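Local coordinates for F420-dependent alcohol dehydrogenase (Methanoculleus thermophilus, PDB 1RHC), which catalyses the coenzyme F420-dependent dehydrogenation of secondary alcohols, probably giving the corresponding ketones and reduced F420, at residues M136-E141 with V146-D151; T285-M290 with I318-E323; E289-I294 with I325-D330. One frame throughout, in Å; residues are numbered along the deposited sequence.

Contact 1: M136-E141 with V146-D151; sequences MRMLWE and VTFKGD
M138 reaches from the helix to V146 and F148 of the strand and carries most of this contact. Its CB points at the strand. CG is anti to the carbonyl carbon (chi1 -73°), and the chain runs on straight to the sulfur. SD lies obliquely by the F148 ring, 4.6 Å from the ring centroid and 27° off the ring normal. This is a Met-aromatic contact. The bend at chi3 (54°) then turns the methyl onto V146. CE is 3.4 Å from V146 CB, tighter than usual for two carbons, and 3.6 Å from V146 CG2. The same methyl also meets F148 CB at 4.1 Å.

The segments belong to helix 122-141 and to the β-hairpin of strands 146-149 and 154-158. The hairpin strand starts shortly after the helix ends and runs back antiparallel to it; the axes of 136-141 and 146-149 approach to 9.9 Å. The protein is a luciferase-like (α/β)8, or TIM, barrel, and the hairpin is packed against one of its helices. V146 and F148 point toward the helix.

L139 adds a looser touch, with CD2 4.3 Å from V146 CG2. It also packs on L155 and A158 of the partner strand. Elsewhere on the helix, W140 NE1 donates a hydrogen bond to A86 O of helix 82-95. R137 forms a salt bridge with D188 through NH2.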
# COMPACT_ATOMS: atom_id res chain seq x y z
N MET A 136 -5.05 9.99 -12.34
CA MET A 136 -5.85 8.95 -11.73
C MET A 136 -7.10 8.66 -12.55
O MET A 136 -7.44 7.51 -12.83
CB MET A 136 -6.20 9.37 -10.30
CG MET A 136 -4.95 9.42 -9.42
SD MET A 136 -5.30 10.21 -7.79
CE MET A 136 -6.56 9.21 -7.12
N ARG A 137 -7.80 9.73 -12.95
CA ARG A 137 -9.02 9.54 -13.72
C ARG A 137 -8.77 8.89 -15.09
O ARG A 137 -9.53 8.00 -15.52
CB ARG A 137 -9.76 10.88 -13.87
CG ARG A 137 -10.57 11.25 -12.60
CD ARG A 137 -11.39 12.50 -12.82
NE ARG A 137 -11.98 13.07 -11.60
CZ ARG A 137 -12.95 12.50 -10.89
NH1 ARG A 137 -13.45 11.33 -11.25
NH2 ARG A 137 -13.43 13.14 -9.82
N MET A 138 -7.71 9.32 -15.78
CA MET A 138 -7.37 8.71 -17.07
C MET A 138 -7.18 7.21 -16.89
O MET A 138 -7.67 6.40 -17.69
CB MET A 138 -6.08 9.29 -17.64
CG MET A 138 -6.19 10.71 -18.18
SD MET A 138 -4.55 11.22 -18.78
CE MET A 138 -4.24 9.87 -19.88
N LEU A 139 -6.48 6.82 -15.83
CA LEU A 139 -6.23 5.40 -15.61
C LEU A 139 -7.48 4.65 -15.20
O LEU A 139 -7.69 3.51 -15.61
CB LEU A 139 -5.13 5.22 -14.57
CG LEU A 139 -3.71 5.51 -15.05
CD1 LEU A 139 -2.78 5.56 -13.85
CD2 LEU A 139 -3.24 4.44 -16.01
N TRP A 140 -8.31 5.28 -14.38
CA TRP A 140 -9.53 4.61 -13.97
C TRP A 140 -10.56 4.45 -15.08
O TRP A 140 -11.30 3.45 -15.16
CB TRP A 140 -10.20 5.39 -12.87
CG TRP A 140 -9.53 5.26 -11.55
CD1 TRP A 140 -8.72 4.24 -11.13
CD2 TRP A 140 -9.69 6.16 -10.45
NE1 TRP A 140 -8.36 4.46 -9.81
CE2 TRP A 140 -8.94 5.62 -9.37
CE3 TRP A 140 -10.38 7.36 -10.27
CZ2 TRP A 140 -8.87 6.26 -8.12
CZ3 TRP A 140 -10.32 7.99 -9.02
CH2 TRP A 140 -9.56 7.42 -7.96
N GLU A 141 -10.59 5.46 -15.95
CA GLU A 141 -11.62 5.52 -16.99
C GLU A 141 -11.27 5.02 -18.39
O GLU A 141 -12.17 4.72 -19.18
CB GLU A 141 -12.11 6.97 -17.08
CG GLU A 141 -12.72 7.44 -15.77
CD GLU A 141 -12.89 8.96 -15.66
OE1 GLU A 141 -12.62 9.71 -16.62
OE2 GLU A 141 -13.30 9.41 -14.57
N VAL A 146 -2.78 4.58 -22.01
CA VAL A 146 -2.70 6.02 -22.21
C VAL A 146 -1.28 6.51 -22.07
O VAL A 146 -0.52 6.00 -21.25
CB VAL A 146 -3.57 6.77 -21.20
CG1 VAL A 146 -5.03 6.44 -21.44
CG2 VAL A 146 -3.17 6.40 -19.80
N THR A 147 -0.93 7.50 -22.89
CA THR A 147 0.40 8.11 -22.84
C THR A 147 0.15 9.57 -22.52
O THR A 147 -0.70 10.22 -23.14
CB THR A 147 1.13 7.96 -24.18
OG1 THR A 147 1.51 6.59 -24.33
CG2 THR A 147 2.36 8.85 -24.23
N PHE A 148 0.88 10.09 -21.54
CA PHE A 148 0.63 11.45 -21.09
C PHE A 148 1.89 12.06 -20.54
O PHE A 148 2.56 11.46 -19.71
CB PHE A 148 -0.46 11.43 -20.00
CG PHE A 148 -0.68 12.76 -19.31
CD1 PHE A 148 -0.21 12.97 -18.02
CD2 PHE A 148 -1.37 13.78 -19.95
CE1 PHE A 148 -0.43 14.18 -17.35
CE2 PHE A 148 -1.60 15.00 -19.29
CZ PHE A 148 -1.13 15.20 -18.00
N LYS A 149 2.21 13.26 -21.01
CA LYS A 149 3.40 13.93 -20.54
C LYS A 149 2.93 15.24 -19.93
O LYS A 149 2.71 16.22 -20.64
CB LYS A 149 4.36 14.19 -21.71
CG LYS A 149 5.65 14.90 -21.31
CD LYS A 149 6.46 14.10 -20.28
CE LYS A 149 7.25 12.96 -20.94
NZ LYS A 149 6.39 12.07 -21.78
N GLY A 150 2.75 15.24 -18.62
CA GLY A 150 2.30 16.45 -17.98
C GLY A 150 3.47 17.26 -17.50
O GLY A 150 4.63 16.93 -17.76
N ASP A 151 3.18 18.32 -16.77
CA ASP A 151 4.26 19.14 -16.24
C ASP A 151 5.01 18.43 -15.13
O ASP A 151 6.20 18.69 -14.90
CB ASP A 151 3.70 20.46 -15.68
CG ASP A 151 3.11 21.36 -16.75
OD1 ASP A 151 3.74 21.49 -17.82
OD2 ASP A 151 2.04 21.95 -16.53

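Contact 2: T285-M290 with I318-E323; sequences TDAEEM and IDIFKE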
# COMPACT_ATOMS: atom_id res chain seq x y z
N THR A 285 -19.60 16.68 27.11
CA THR A 285 -19.62 15.91 28.36
C THR A 285 -20.61 14.76 28.29
O THR A 285 -20.56 13.85 29.11
CB THR A 285 -20.00 16.80 29.57
OG1 THR A 285 -21.33 17.31 29.38
CG2 THR A 285 -19.03 17.94 29.72
N ASP A 286 -21.51 14.79 27.31
CA ASP A 286 -22.53 13.75 27.18
C ASP A 286 -23.09 13.67 25.77
O ASP A 286 -22.70 14.44 24.90
CB ASP A 286 -23.68 13.99 28.18
CG ASP A 286 -24.38 15.35 27.99
OD1 ASP A 286 -24.41 15.91 26.88
OD2 ASP A 286 -24.94 15.86 28.98
N ALA A 287 -23.99 12.72 25.52
CA ALA A 287 -24.55 12.54 24.18
C ALA A 287 -25.31 13.75 23.64
O ALA A 287 -25.23 14.07 22.44
CB ALA A 287 -25.46 11.32 24.14
N GLU A 288 -26.07 14.42 24.51
CA GLU A 288 -26.86 15.57 24.07
C GLU A 288 -25.98 16.70 23.54
O GLU A 288 -26.32 17.36 22.55
CB GLU A 288 -27.71 16.09 25.24
CG GLU A 288 -28.88 16.96 24.81
CD GLU A 288 -30.00 17.00 25.85
OE1 GLU A 288 -30.58 15.92 26.14
OE2 GLU A 288 -30.29 18.10 26.37
N GLU A 289 -24.86 16.94 24.20
CA GLU A 289 -23.97 17.98 23.75
C GLU A 289 -23.32 17.58 22.43
O GLU A 289 -23.08 18.43 21.56
CB GLU A 289 -22.91 18.27 24.78
CG GLU A 289 -23.42 19.03 25.99
CD GLU A 289 -22.33 19.29 27.00
OE1 GLU A 289 -21.13 19.23 26.63
OE2 GLU A 289 -22.67 19.59 28.16
N MET A 290 -23.04 16.29 22.26
CA MET A 290 -22.45 15.82 21.00
C MET A 290 -23.44 16.03 19.85
O MET A 290 -23.07 16.48 18.76
CB MET A 290 -22.09 14.33 21.08
CG MET A 290 -20.72 14.04 21.66
SD MET A 290 -19.33 14.72 20.70
CE MET A 290 -19.99 14.74 19.15
N ILE A 318 -16.52 5.67 21.45
CA ILE A 318 -17.19 5.00 20.33
C ILE A 318 -18.61 4.61 20.73
O ILE A 318 -19.58 4.88 20.00
CB ILE A 318 -16.45 3.68 19.90
CG1 ILE A 318 -15.01 4.00 19.46
CG2 ILE A 318 -17.23 3.00 18.77
CD1 ILE A 318 -14.14 2.79 19.24
N ASP A 319 -18.74 3.95 21.89
CA ASP A 319 -20.03 3.43 22.37
C ASP A 319 -21.15 4.44 22.50
O ASP A 319 -22.31 4.13 22.25
CB ASP A 319 -19.85 2.81 23.77
CG ASP A 319 -19.18 1.50 23.72
OD1 ASP A 319 -19.08 0.92 22.61
OD2 ASP A 319 -18.75 1.06 24.79
N ILE A 320 -20.78 5.62 22.98
CA ILE A 320 -21.78 6.67 23.20
C ILE A 320 -22.48 7.04 21.90
O ILE A 320 -23.56 7.62 21.94
CB ILE A 320 -21.12 7.90 23.88
CG1 ILE A 320 -22.20 8.81 24.50
CG2 ILE A 320 -20.30 8.70 22.89
CD1 ILE A 320 -22.93 8.19 25.64
N PHE A 321 -21.90 6.69 20.75
CA PHE A 321 -22.58 7.02 19.49
C PHE A 321 -23.82 6.19 19.22
O PHE A 321 -24.58 6.50 18.31
CB PHE A 321 -21.61 7.04 18.29
CG PHE A 321 -20.88 8.36 18.16
CD1 PHE A 321 -19.86 8.71 19.03
CD2 PHE A 321 -21.30 9.31 17.22
CE1 PHE A 321 -19.27 9.96 19.00
CE2 PHE A 321 -20.72 10.58 17.18
CZ PHE A 321 -19.71 10.91 18.06
N LYS A 322 -24.05 5.15 20.03
CA LYS A 322 -25.29 4.39 19.90
C LYS A 322 -26.45 5.39 20.22
O LYS A 322 -27.56 5.26 19.72
CB LYS A 322 -25.34 3.24 20.91
CG LYS A 322 -24.38 2.08 20.59
CD LYS A 322 -24.46 0.97 21.65
CE LYS A 322 -25.77 0.20 21.56
NZ LYS A 322 -25.80 -0.80 20.44
N GLU A 323 -26.16 6.38 21.05
CA GLU A 323 -27.16 7.39 21.43
C GLU A 323 -27.15 8.59 20.46
O GLU A 323 -28.18 9.23 20.25
CB GLU A 323 -26.87 7.91 22.84
CG GLU A 323 -26.99 6.83 23.94
CD GLU A 323 -28.42 6.36 24.15
OE1 GLU A 323 -28.63 5.37 24.90
OE2 GLU A 323 -29.34 6.97 23.59
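E289 N donates to D286 OD1 at 2.9 Å, capping the start of the helix whose first residue, A287, packs on I320 and E323. D286 is the N-cap. The bond is fairly straight (160° at the hydrogen) and meets OD1 nearly along the C-O axis. The segments take in the start of helix 287-300 and the junction of helices 314-319 and 321-328, late in the (α/β)8 barrel.

The E289 carboxylate turns back to T285, just ahead of the cap. T285 N donates to E289 OE1 at 3.0 Å from well above the carboxylate plane. T285 OG1 adds a weak bond to OE2. These polar bonds stay within 285-290, and the touch across to 318-323 is apolar.

A287 CB faces two side chains, 3.9 Å from E323 CB and 4.1 Å from I320 CG1. The E323 chain then bends at chi2 and leads its carboxylate away. Deeper in, M290 and F321 cross at about a right angle. The F321 ring also meets the rings of F31 and Y230. The M290 chain is bent at chi2 (-62°) and again at chi3, and its methyl CE comes to 4.0 Å from F321 CZ.

Contact 3: E289-I294 with I325-D330; sequences EMIKEI and IPAVRD
No flat group takes part where I291 and I294 meet A327 and V328; the faces in touch are all aliphatic. V328 is the residue most covered here, and it meets both isoleucines through CG1. I294 CG2 comes to 3.7 Å from V328 CG1, and the two side chains cross at about a right angle. I291 CG2 is looser, 4.0 Å from the same methyl. The other branch of I291 serves A327. I291 CG1 stands anti to the carbonyl carbon of its own residue (chi1 -69°), and the extended arm brings CD1 to 3.7 Å from A327 CB. I291 therefore straddles two neighbouring residues, one with each branch.

The backbones come close. The CA atoms of I291 and V328 are 6.5 Å apart, the nearest such pair between the segments. A327 lies at the exposed side of the contact, while V328 and I294 are buried.

The second helix ends after V328, at the poorly ordered R329. V328 O is hydrogen-bonded to K298 NZ, farther along helix 287-300.

The contact joins helix 287-300 to the C-terminal helix 321-328 on the outside of the barrel. V324, a turn before V328, also packs on I291 and I294. On the barrel side, V328 packs on I5 of strand 4-8, and M290 on M282 and A284 of strand 282-284.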
# COMPACT_ATOMS: atom_id res chain seq x y z
N GLU A 289 -24.86 16.94 24.20
CA GLU A 289 -23.97 17.98 23.75
C GLU A 289 -23.32 17.58 22.43
O GLU A 289 -23.08 18.43 21.56
CB GLU A 289 -22.91 18.27 24.78
CG GLU A 289 -23.42 19.03 25.99
CD GLU A 289 -22.33 19.29 27.00
OE1 GLU A 289 -21.13 19.23 26.63
OE2 GLU A 289 -22.67 19.59 28.16
N MET A 290 -23.04 16.29 22.26
CA MET A 290 -22.45 15.82 21.00
C MET A 290 -23.44 16.03 19.85
O MET A 290 -23.07 16.48 18.76
CB MET A 290 -22.09 14.33 21.08
CG MET A 290 -20.72 14.04 21.66
SD MET A 290 -19.33 14.72 20.70
CE MET A 290 -19.99 14.74 19.15
N ILE A 291 -24.71 15.71 20.10
CA ILE A 291 -25.75 15.87 19.09
C ILE A 291 -25.82 17.35 18.65
O ILE A 291 -25.88 17.63 17.46
CB ILE A 291 -27.12 15.42 19.63
CG1 ILE A 291 -27.11 13.91 19.81
CG2 ILE A 291 -28.23 15.84 18.69
CD1 ILE A 291 -28.16 13.41 20.77
N LYS A 292 -25.81 18.27 19.61
CA LYS A 292 -25.86 19.70 19.27
C LYS A 292 -24.61 20.18 18.54
O LYS A 292 -24.69 21.08 17.69
CB LYS A 292 -26.08 20.53 20.53
CG LYS A 292 -27.50 20.45 21.03
CD LYS A 292 -27.69 21.22 22.31
CE LYS A 292 -29.08 20.97 22.88
NZ LYS A 292 -29.25 21.58 24.23
N GLU A 293 -23.47 19.59 18.88
CA GLU A 293 -22.20 19.96 18.23
C GLU A 293 -22.30 19.56 16.77
O GLU A 293 -21.94 20.32 15.88
CB GLU A 293 -21.02 19.23 18.88
CG GLU A 293 -20.71 19.62 20.30
CD GLU A 293 -19.61 20.65 20.39
OE1 GLU A 293 -19.19 21.17 19.33
OE2 GLU A 293 -19.15 20.93 21.51
N ILE A 294 -22.81 18.36 16.52
CA ILE A 294 -22.92 17.87 15.16
C ILE A 294 -23.96 18.69 14.39
O ILE A 294 -23.78 19.01 13.20
CB ILE A 294 -23.31 16.38 15.18
CG1 ILE A 294 -22.11 15.54 15.65
CG2 ILE A 294 -23.81 15.94 13.83
CD1 ILE A 294 -22.48 14.09 15.95
N ILE A 325 -25.94 8.75 16.96
CA ILE A 325 -26.27 8.49 15.57
C ILE A 325 -27.75 8.58 15.17
O ILE A 325 -28.10 9.32 14.23
CB ILE A 325 -25.60 7.17 15.15
CG1 ILE A 325 -24.08 7.37 15.08
CG2 ILE A 325 -26.01 6.77 13.81
CD1 ILE A 325 -23.29 6.08 14.75
N PRO A 326 -28.64 7.88 15.87
CA PRO A 326 -30.06 7.95 15.51
C PRO A 326 -30.65 9.38 15.58
O PRO A 326 -31.58 9.71 14.86
CB PRO A 326 -30.73 7.01 16.52
CG PRO A 326 -29.63 6.06 16.90
CD PRO A 326 -28.42 6.96 17.00
N ALA A 327 -30.09 10.23 16.44
CA ALA A 327 -30.59 11.59 16.60
C ALA A 327 -30.13 12.56 15.51
O ALA A 327 -30.79 13.56 15.24
CB ALA A 327 -30.17 12.13 17.96
N VAL A 328 -28.97 12.29 14.91
CA VAL A 328 -28.48 13.18 13.87
C VAL A 328 -28.83 12.65 12.49
O VAL A 328 -28.56 13.30 11.48
CB VAL A 328 -26.96 13.44 14.02
CG1 VAL A 328 -26.69 14.17 15.34
CG2 VAL A 328 -26.20 12.17 13.98
N ARG A 329 -29.42 11.45 12.47
CA ARG A 329 -29.99 10.76 11.29
C ARG A 329 -29.44 9.57 10.47
O ARG A 329 -29.95 9.39 9.36
CB ARG A 329 -30.40 11.80 10.26
CG ARG A 329 -31.48 12.75 10.71
CD ARG A 329 -31.91 13.56 9.51
NE ARG A 329 -30.78 13.75 8.60
CZ ARG A 329 -30.88 14.31 7.40
NH1 ARG A 329 -32.05 14.76 6.97
NH2 ARG A 329 -29.80 14.43 6.63
N ASP A 330 -28.47 8.76 10.92
CA ASP A 330 -28.05 7.64 10.05
C ASP A 330 -27.26 6.52 10.70
O ASP A 330 -27.03 6.62 11.90
CB ASP A 330 -27.26 8.17 8.86
CG ASP A 330 -27.61 7.44 7.56
OD1 ASP A 330 -27.51 6.19 7.52
OD2 ASP A 330 -28.00 8.13 6.58
OXT ASP A 330 -26.87 5.54 10.02

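Contacts 2 and 3 are two parts of one helix-helix interface. Both use helices 287-300 and 321-328; contact 2 also takes in I320, just before the latter. They share E289 and M290, and their centres are about 8 Å apart. Contact 1 lies on the opposite side of the chain's centre; its centre is about 45 Å from that of contact 2 and about 41 Å from that of contact 3. It joins a helix to a hairpin close by in sequence, whereas the others bring together segments about 30 residues apart. All three are partly buried and apolar across the interface. Contact 1 adds sulfur-aromatic chemistry, contact 2 lies beside a capped helix start, and contact 3 packs aliphatic groups near the chain's end.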